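Side-chain contact in peptidylprolyl Isomerase (PDB 6B4P), which probably catalyses the cis-trans isomerisation of peptide bonds preceding proline, as an FKBP-type peptidyl-prolyl isomerase: residues 44-49 against 55-60. Residues are numbered along the deposited sequence; the frame is centred on the assembly and turned at random.
Sequences VHYTGT and KFDSSL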
# COMPACT_ATOMS: atom_id res chain seq x y z
N VAL A 44 6.00 0.02 -7.47
CA VAL A 44 5.45 1.05 -6.59
C VAL A 44 6.58 1.76 -5.86
O VAL A 44 7.63 1.18 -5.57
CB VAL A 44 4.44 0.49 -5.56
CG1 VAL A 44 3.24 -0.19 -6.25
CG2 VAL A 44 5.12 -0.48 -4.59
N HIS A 45 6.34 3.04 -5.57
CA HIS A 45 7.11 3.76 -4.57
C HIS A 45 6.22 3.93 -3.35
O HIS A 45 5.02 4.20 -3.49
CB HIS A 45 7.60 5.11 -5.08
CG HIS A 45 9.00 5.08 -5.60
ND1 HIS A 45 10.03 4.49 -4.91
CD2 HIS A 45 9.54 5.56 -6.75
CE1 HIS A 45 11.15 4.61 -5.60
NE2 HIS A 45 10.88 5.25 -6.72
N TYR A 46 6.79 3.76 -2.16
CA TYR A 46 5.96 3.83 -0.97
C TYR A 46 6.72 4.45 0.18
O TYR A 46 7.95 4.43 0.23
CB TYR A 46 5.46 2.44 -0.55
CG TYR A 46 6.59 1.57 -0.06
CD1 TYR A 46 6.90 1.50 1.30
CD2 TYR A 46 7.36 0.84 -0.95
CE1 TYR A 46 7.96 0.72 1.74
CE2 TYR A 46 8.42 0.06 -0.52
CZ TYR A 46 8.71 -0.00 0.83
OH TYR A 46 9.76 -0.76 1.27
N THR A 47 5.95 4.98 1.14
CA THR A 47 6.47 5.40 2.44
C THR A 47 5.55 4.84 3.51
O THR A 47 4.33 5.06 3.46
CB THR A 47 6.55 6.93 2.53
OG1 THR A 47 7.43 7.44 1.52
CG2 THR A 47 7.08 7.35 3.90
N GLY A 48 6.11 4.10 4.46
CA GLY A 48 5.36 3.50 5.54
C GLY A 48 5.62 4.22 6.85
O GLY A 48 6.77 4.48 7.21
N THR A 49 4.53 4.50 7.57
CA THR A 49 4.59 5.13 8.89
C THR A 49 3.67 4.40 9.85
O THR A 49 2.69 3.77 9.45
CB THR A 49 4.17 6.61 8.84
OG1 THR A 49 2.83 6.71 8.35
CG2 THR A 49 5.07 7.39 7.91
N LYS A 55 7.97 7.40 10.56
CA LYS A 55 8.32 6.64 9.37
C LYS A 55 9.15 5.42 9.75
O LYS A 55 10.11 5.53 10.52
CB LYS A 55 9.09 7.53 8.40
CG LYS A 55 9.65 6.79 7.19
CD LYS A 55 10.24 7.73 6.14
CE LYS A 55 11.55 8.34 6.60
NZ LYS A 55 12.22 9.07 5.49
N PHE A 56 8.79 4.26 9.20
CA PHE A 56 9.63 3.09 9.39
C PHE A 56 10.33 2.60 8.13
O PHE A 56 11.31 1.87 8.24
CB PHE A 56 8.83 1.93 10.02
CG PHE A 56 7.66 1.45 9.20
CD1 PHE A 56 7.83 0.49 8.21
CD2 PHE A 56 6.38 1.95 9.44
CE1 PHE A 56 6.75 0.05 7.48
CE2 PHE A 56 5.29 1.51 8.71
CZ PHE A 56 5.48 0.57 7.71
N ASP A 57 9.89 3.03 6.94
CA ASP A 57 10.46 2.51 5.71
C ASP A 57 10.00 3.37 4.54
O ASP A 57 8.88 3.88 4.56
CB ASP A 57 10.04 1.04 5.50
CG ASP A 57 10.63 0.42 4.26
OD1 ASP A 57 11.71 0.86 3.81
OD2 ASP A 57 10.01 -0.52 3.74
N SER A 58 10.86 3.52 3.54
CA SER A 58 10.45 4.18 2.30
C SER A 58 11.35 3.75 1.16
O SER A 58 12.58 3.77 1.29
CB SER A 58 10.49 5.70 2.44
OG SER A 58 10.14 6.33 1.22
N SER A 59 10.73 3.38 0.04
CA SER A 59 11.51 3.08 -1.16
C SER A 59 12.13 4.33 -1.74
O SER A 59 13.09 4.23 -2.51
CB SER A 59 10.62 2.41 -2.20
OG SER A 59 9.55 3.26 -2.56
N LEU A 60 11.58 5.50 -1.42
CA LEU A 60 12.16 6.74 -1.92
C LEU A 60 13.51 7.03 -1.28
O LEU A 60 14.37 7.67 -1.89
CB LEU A 60 11.20 7.91 -1.69
CG LEU A 60 9.92 7.87 -2.53
CD1 LEU A 60 8.99 8.99 -2.13
CD2 LEU A 60 10.24 7.94 -4.02
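S59 OG is gripped from two directions by strand 44-49. It accepts from Y46 N at 2.8 Å. With H45 ND1 it forms a second hydrogen bond of 2.7 Å, nearly straight at 171°. The first torsion of S59 tucks OG back between its own N and carbonyl carbon, where both partners converge. Y46 O is held twice as well, by S59 N lying in the carbonyl plane and by S58 OG tilted out of it. S58 OG also accepts from L60 N, the capping bond of an N-cap at the start of helix 59-62. L60 then lays CD2 over the imidazole face of H45, 3.5 Å from the centroid and 10° off the normal, a CH-pi contact.

On the face that carries D57, Y46 OH donates to D57 OD2 over a very short 2.5 Å. OD2 sits at the phenol's edge, with ring and carboxylate planes 75° apart. R62 forms a salt bridge with D57 OD1 through NH1 and a hydrogen bond with Y46 OH through NH2, while W79 meets the Y46 ring edge-to-face.

Further along, G48 N donates to D57 O and G48 O accepts from F56 N, both at 2.8 Å; D57 N reaches the same oxygen only weakly. The F56 ring lies across the glycine, whose CA is 4.0 Å from the centroid. The pairing moves by one residue between G48 and T49, so that F56 and D57 both face G48: a classic bulge in the antiparallel hairpin 41-50/55-58 of the FKBP fold, and the Tyr-Asp-Trp cluster resembles the ligand pocket of FKBP relatives.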